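Local coordinates for protein Rna-directed RNA polymerase (Infectious pancreatic necrosis virus, PDB 3ZED) that probably synthesises viral RNA on an RNA template as the viral polymerase, occurring both free and covalently attached to the genomic RNA, at residues Gly432-Asn446 against Ser723-Leu735. Sequence-based numbering, arbitrary orientation.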
loop_
_atom_site.group_PDB
_atom_site.type_symbol
_atom_site.label_atom_id
_atom_site.label_comp_id
_atom_site.label_asym_id
_atom_site.label_seq_id
_atom_site.Cartn_x
_atom_site.Cartn_y
_atom_site.Cartn_z
ATOM N N GLY B 432 4.382 -27.615 12.400
ATOM C CA GLY B 432 5.474 -27.087 11.587
ATOM C C GLY B 432 5.448 -27.499 10.125
ATOM O O GLY B 432 6.369 -27.165 9.379
ATOM N N SER B 433 4.404 -28.253 9.703
ATOM C CA SER B 433 4.255 -28.680 8.308
ATOM C C SER B 433 3.746 -27.489 7.458
ATOM O O SER B 433 3.044 -26.606 7.986
ATOM C CB SER B 433 3.336 -29.895 8.183
ATOM O OG SER B 433 2.011 -29.600 8.583
ATOM N N PRO B 434 4.086 -27.447 6.149
ATOM C CA PRO B 434 3.687 -26.290 5.333
ATOM C C PRO B 434 2.211 -26.267 4.913
ATOM O O PRO B 434 1.638 -27.302 4.583
ATOM C CB PRO B 434 4.595 -26.412 4.109
ATOM C CG PRO B 434 4.865 -27.862 3.982
ATOM C CD PRO B 434 4.947 -28.370 5.383
ATOM N N ARG B 435 1.619 -25.048 4.884
ATOM C CA ARG B 435 0.243 -24.800 4.441
ATOM C C ARG B 435 0.302 -24.361 2.968
ATOM O O ARG B 435 -0.323 -23.382 2.559
ATOM C CB ARG B 435 -0.455 -23.759 5.345
ATOM C CG ARG B 435 -0.847 -24.303 6.707
ATOM C CD ARG B 435 -1.637 -23.321 7.542
ATOM N NE ARG B 435 -2.972 -23.068 6.983
ATOM C CZ ARG B 435 -3.883 -22.274 7.539
ATOM N NH1 ARG B 435 -3.636 -21.680 8.699
ATOM N NH2 ARG B 435 -5.045 -22.063 6.934
ATOM N N TYR B 436 1.106 -25.105 2.185
ATOM C CA TYR B 436 1.348 -24.906 0.764
ATOM C C TYR B 436 1.974 -26.160 0.162
ATOM O O TYR B 436 2.531 -26.989 0.882
ATOM C CB TYR B 436 2.242 -23.666 0.510
ATOM C CG TYR B 436 3.571 -23.674 1.241
ATOM C CD1 TYR B 436 4.666 -24.378 0.736
ATOM C CD2 TYR B 436 3.735 -22.981 2.435
ATOM C CE1 TYR B 436 5.890 -24.387 1.402
ATOM C CE2 TYR B 436 4.952 -22.991 3.116
ATOM C CZ TYR B 436 6.027 -23.701 2.596
ATOM O OH TYR B 436 7.225 -23.714 3.266
ATOM N N ASN B 437 1.884 -26.286 -1.166
ATOM C CA ASN B 437 2.459 -27.385 -1.916
ATOM C C ASN B 437 3.659 -26.868 -2.756
ATOM O O ASN B 437 3.914 -25.645 -2.753
ATOM C CB ASN B 437 1.374 -28.067 -2.781
ATOM C CG ASN B 437 0.706 -27.270 -3.885
ATOM O OD1 ASN B 437 1.188 -26.241 -4.374
ATOM N ND2 ASN B 437 -0.380 -27.815 -4.389
ATOM N N PRO B 438 4.404 -27.750 -3.482
ATOM C CA PRO B 438 5.548 -27.255 -4.274
ATOM C C PRO B 438 5.181 -26.217 -5.346
ATOM O O PRO B 438 5.962 -25.282 -5.565
ATOM C CB PRO B 438 6.112 -28.533 -4.905
ATOM C CG PRO B 438 5.731 -29.612 -3.951
ATOM C CD PRO B 438 4.324 -29.231 -3.555
ATOM N N THR B 439 4.009 -26.347 -5.994
ATOM C CA THR B 439 3.577 -25.387 -7.027
ATOM C C THR B 439 3.472 -23.965 -6.459
ATOM O O THR B 439 3.981 -23.025 -7.080
ATOM C CB THR B 439 2.246 -25.832 -7.642
ATOM O OG1 THR B 439 2.472 -27.066 -8.310
ATOM C CG2 THR B 439 1.651 -24.806 -8.622
ATOM N N TRP B 440 2.847 -23.820 -5.279
ATOM C CA TRP B 440 2.685 -22.501 -4.674
ATOM C C TRP B 440 4.003 -21.972 -4.083
ATOM O O TRP B 440 4.214 -20.760 -4.107
ATOM C CB TRP B 440 1.553 -22.489 -3.655
ATOM C CG TRP B 440 0.240 -22.192 -4.313
ATOM C CD1 TRP B 440 -0.648 -23.095 -4.827
ATOM C CD2 TRP B 440 -0.275 -20.892 -4.633
ATOM N NE1 TRP B 440 -1.727 -22.436 -5.374
ATOM C CE2 TRP B 440 -1.524 -21.082 -5.267
ATOM C CE3 TRP B 440 0.187 -19.581 -4.419
ATOM C CZ2 TRP B 440 -2.298 -20.010 -5.726
ATOM C CZ3 TRP B 440 -0.604 -18.520 -4.830
ATOM C CH2 TRP B 440 -1.828 -18.737 -5.481
ATOM N N ALA B 441 4.911 -22.866 -3.634
ATOM C CA ALA B 441 6.258 -22.478 -3.167
ATOM C C ALA B 441 7.064 -21.941 -4.363
ATOM O O ALA B 441 7.796 -20.975 -4.202
ATOM C CB ALA B 441 6.977 -23.675 -2.540
ATOM N N THR B 442 6.861 -22.518 -5.571
ATOM C CA THR B 442 7.516 -22.098 -6.816
ATOM C C THR B 442 7.007 -20.718 -7.228
ATOM O O THR B 442 7.811 -19.841 -7.549
ATOM C CB THR B 442 7.276 -23.139 -7.928
ATOM O OG1 THR B 442 7.735 -24.400 -7.453
ATOM C CG2 THR B 442 7.992 -22.788 -9.243
ATOM N N PHE B 443 5.671 -20.526 -7.221
ATOM C CA PHE B 443 5.109 -19.234 -7.575
ATOM C C PHE B 443 5.609 -18.178 -6.627
ATOM O O PHE B 443 6.166 -17.185 -7.089
ATOM C CB PHE B 443 3.570 -19.254 -7.588
ATOM C CG PHE B 443 2.976 -17.876 -7.780
ATOM C CD1 PHE B 443 3.125 -17.195 -8.991
ATOM C CD2 PHE B 443 2.350 -17.219 -6.723
ATOM C CE1 PHE B 443 2.624 -15.894 -9.154
ATOM C CE2 PHE B 443 1.860 -15.909 -6.879
ATOM C CZ PHE B 443 1.999 -15.255 -8.094
ATOM N N ALA B 444 5.464 -18.403 -5.307
ATOM C CA ALA B 444 5.818 -17.409 -4.290
ATOM C C ALA B 444 7.307 -17.088 -4.235
ATOM O O ALA B 444 7.660 -15.907 -4.209
ATOM C CB ALA B 444 5.338 -17.866 -2.919
ATOM N N MET B 445 8.173 -18.120 -4.234
ATOM C CA MET B 445 9.612 -17.929 -4.068
ATOM C C MET B 445 10.384 -17.710 -5.347
ATOM O O MET B 445 11.339 -16.938 -5.352
ATOM C CB MET B 445 10.250 -19.139 -3.336
ATOM C CG MET B 445 9.637 -19.466 -1.961
ATOM S SD MET B 445 9.415 -18.056 -0.814
ATOM C CE MET B 445 11.098 -17.541 -0.584
ATOM N N ASN B 446 10.033 -18.423 -6.399
ATOM C CA ASN B 446 10.855 -18.431 -7.593
ATOM C C ASN B 446 10.366 -17.569 -8.736
ATOM O O ASN B 446 11.180 -17.254 -9.604
ATOM C CB ASN B 446 11.013 -19.882 -8.090
ATOM C CG ASN B 446 11.546 -20.839 -7.050
ATOM O OD1 ASN B 446 10.828 -21.679 -6.540
ATOM N ND2 ASN B 446 12.823 -20.759 -6.735
ATOM N N SER B 723 14.353 -25.487 11.365
ATOM C CA SER B 723 13.318 -26.243 10.660
ATOM C C SER B 723 13.793 -26.626 9.258
ATOM O O SER B 723 14.262 -25.758 8.508
ATOM C CB SER B 723 12.027 -25.432 10.575
ATOM O OG SER B 723 11.148 -26.022 9.634
ATOM N N ALA B 724 13.665 -27.921 8.912
ATOM C CA ALA B 724 14.062 -28.468 7.614
ATOM C C ALA B 724 13.148 -27.956 6.499
ATOM O O ALA B 724 13.636 -27.686 5.400
ATOM C CB ALA B 724 14.060 -29.984 7.653
ATOM N N VAL B 725 11.842 -27.753 6.797
ATOM C CA VAL B 725 10.851 -27.210 5.860
ATOM C C VAL B 725 11.291 -25.787 5.446
ATOM O O VAL B 725 11.277 -25.451 4.256
ATOM C CB VAL B 725 9.406 -27.222 6.463
ATOM C CG1 VAL B 725 8.408 -26.502 5.552
ATOM C CG2 VAL B 725 8.932 -28.644 6.774
ATOM N N TRP B 726 11.704 -24.980 6.438
ATOM C CA TRP B 726 12.155 -23.603 6.248
ATOM C C TRP B 726 13.489 -23.588 5.513
ATOM O O TRP B 726 13.678 -22.752 4.637
ATOM C CB TRP B 726 12.254 -22.879 7.602
ATOM C CG TRP B 726 10.947 -22.691 8.345
ATOM C CD1 TRP B 726 9.724 -23.209 8.024
ATOM C CD2 TRP B 726 10.758 -21.943 9.555
ATOM N NE1 TRP B 726 8.779 -22.809 8.944
ATOM C CE2 TRP B 726 9.389 -22.046 9.907
ATOM C CE3 TRP B 726 11.610 -21.175 10.372
ATOM C CZ2 TRP B 726 8.852 -21.405 11.033
ATOM C CZ3 TRP B 726 11.084 -20.567 11.504
ATOM C CH2 TRP B 726 9.715 -20.665 11.812
ATOM N N ARG B 727 14.386 -24.553 5.818
ATOM C CA ARG B 727 15.679 -24.710 5.154
ATOM C C ARG B 727 15.486 -25.000 3.667
ATOM O O ARG B 727 16.200 -24.430 2.851
ATOM C CB ARG B 727 16.504 -25.808 5.817
ATOM C CG ARG B 727 17.490 -25.244 6.814
ATOM C CD ARG B 727 18.524 -26.268 7.215
ATOM N NE ARG B 727 18.049 -27.006 8.383
ATOM C CZ ARG B 727 18.024 -28.329 8.510
ATOM N NH1 ARG B 727 18.461 -29.107 7.523
ATOM N NH2 ARG B 727 17.553 -28.884 9.617
ATOM N N LEU B 728 14.473 -25.822 3.316
ATOM C CA LEU B 728 14.130 -26.131 1.927
ATOM C C LEU B 728 13.678 -24.872 1.189
ATOM O O LEU B 728 14.052 -24.682 0.033
ATOM C CB LEU B 728 13.025 -27.203 1.856
ATOM C CG LEU B 728 13.423 -28.664 2.136
ATOM C CD1 LEU B 728 12.225 -29.566 2.028
ATOM C CD2 LEU B 728 14.488 -29.155 1.159
ATOM N N LEU B 729 12.911 -24.001 1.873
ATOM C CA LEU B 729 12.399 -22.740 1.325
ATOM C C LEU B 729 13.536 -21.742 1.109
ATOM O O LEU B 729 13.537 -21.023 0.109
ATOM C CB LEU B 729 11.311 -22.146 2.227
ATOM C CG LEU B 729 10.320 -21.243 1.511
ATOM C CD1 LEU B 729 9.301 -22.081 0.709
ATOM C CD2 LEU B 729 9.633 -20.292 2.503
ATOM N N ASP B 730 14.505 -21.711 2.025
ATOM C CA ASP B 730 15.694 -20.872 1.874
ATOM C C ASP B 730 16.580 -21.387 0.712
ATOM O O ASP B 730 17.076 -20.581 -0.069
ATOM C CB ASP B 730 16.494 -20.827 3.185
ATOM C CG ASP B 730 17.598 -19.788 3.189
ATOM O OD1 ASP B 730 17.342 -18.647 2.723
ATOM O OD2 ASP B 730 18.706 -20.102 3.685
ATOM N N GLN B 731 16.739 -22.721 0.578
ATOM C CA GLN B 731 17.531 -23.355 -0.491
ATOM C C GLN B 731 16.917 -23.033 -1.866
ATOM O O GLN B 731 17.654 -22.753 -2.829
ATOM C CB GLN B 731 17.618 -24.876 -0.272
ATOM C CG GLN B 731 18.494 -25.283 0.913
ATOM C CD GLN B 731 18.392 -26.755 1.277
ATOM O OE1 GLN B 731 17.844 -27.577 0.542
ATOM N NE2 GLN B 731 18.929 -27.132 2.428
ATOM N N ARG B 732 15.553 -23.004 -1.914
ATOM C CA ARG B 732 14.716 -22.688 -3.073
ATOM C C ARG B 732 15.069 -21.298 -3.681
ATOM O O ARG B 732 14.956 -21.117 -4.896
ATOM C CB ARG B 732 13.231 -22.742 -2.647
ATOM C CG ARG B 732 12.216 -22.574 -3.765
ATOM C CD ARG B 732 10.789 -22.835 -3.295
ATOM N NE ARG B 732 10.469 -24.264 -3.188
ATOM C CZ ARG B 732 10.126 -25.041 -4.210
ATOM N NH1 ARG B 732 10.130 -24.560 -5.452
ATOM N NH2 ARG B 732 9.800 -26.308 -4.005
ATOM N N THR B 733 15.549 -20.353 -2.850
ATOM C CA THR B 733 15.931 -19.000 -3.292
ATOM C C THR B 733 17.302 -18.981 -3.960
ATOM O O THR B 733 17.622 -18.001 -4.627
ATOM C CB THR B 733 15.890 -17.973 -2.124
ATOM O OG1 THR B 733 16.984 -18.189 -1.231
ATOM C CG2 THR B 733 14.567 -17.979 -1.371
ATOM N N LYS B 734 18.090 -20.054 -3.797
ATOM C CA LYS B 734 19.457 -20.175 -4.304
ATOM C C LYS B 734 19.598 -21.133 -5.494
ATOM O O LYS B 734 20.521 -20.959 -6.287
ATOM C CB LYS B 734 20.396 -20.640 -3.174
ATOM C CG LYS B 734 20.530 -19.630 -2.027
ATOM C CD LYS B 734 20.751 -20.336 -0.701
ATOM C CE LYS B 734 20.973 -19.377 0.431
ATOM N NZ LYS B 734 21.144 -20.097 1.718
ATOM N N LEU B 735 18.723 -22.139 -5.629
ATOM C CA LEU B 735 18.840 -23.135 -6.707
ATOM C C LEU B 735 18.170 -22.705 -8.019
ATOM O O LEU B 735 17.104 -22.095 -7.993
ATOM C CB LEU B 735 18.250 -24.463 -6.246
ATOM C CG LEU B 735 19.062 -25.249 -5.216
ATOM C CD1 LEU B 735 18.147 -26.110 -4.352
ATOM C CD2 LEU B 735 20.118 -26.121 -5.894
HETATM O O HOH W 1 9.304 -27.380 -6.903
#
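R732 enters as a knob between A441, T442, M445 and N446 of helix 438-446, and the contact is tightest here. The R732 side chain starts with CG anti to the backbone N (chi1 -174°) and bends at chi3, which lays the guanidinium over A441: the methyl CB stands 3.6 Å from R732 NE, on one face of the group. In the guanidinium plane, R732 NH1 gives a nearly straight hydrogen bond to N446 OD1 (3.2 Å), although the amide is turned 62° from that plane. N446 ND2 returns a weak, bent bond to R732 O at 2.8 Å; the strongest polar partner of the N446 side chain is S781, outside both segments. At the guanidinium edge, water 1 accepts from R732 NH2 at 3.1 Å and donates weakly to T442 OG1, which donates to P438 O. The axes of segments 438-446 and 724-732 cross at -50° and approach to 10.3 Å, joining the palm-family part of the polymerase to its C-terminal region, away from the potassium sites. One turn earlier, L729 CD1 packs 3.8 Å from M445 CG and also reaches the Y436 hydroxyl, while M445, bent at chi2 and chi3, brings CE to the T733 methyl CG2. The more open side lies at the partly exposed G432, P438 and T733; toward G432, V725 CG1 meets P434 CD at 3.9 Å and Y436 OH at 3.8 Å in van der Waals contact, and the proline's CB covers one face of the tyrosine ring. Helix 740-752 packs against P434, P438 and R732, helix 412-426 against L729 and T733.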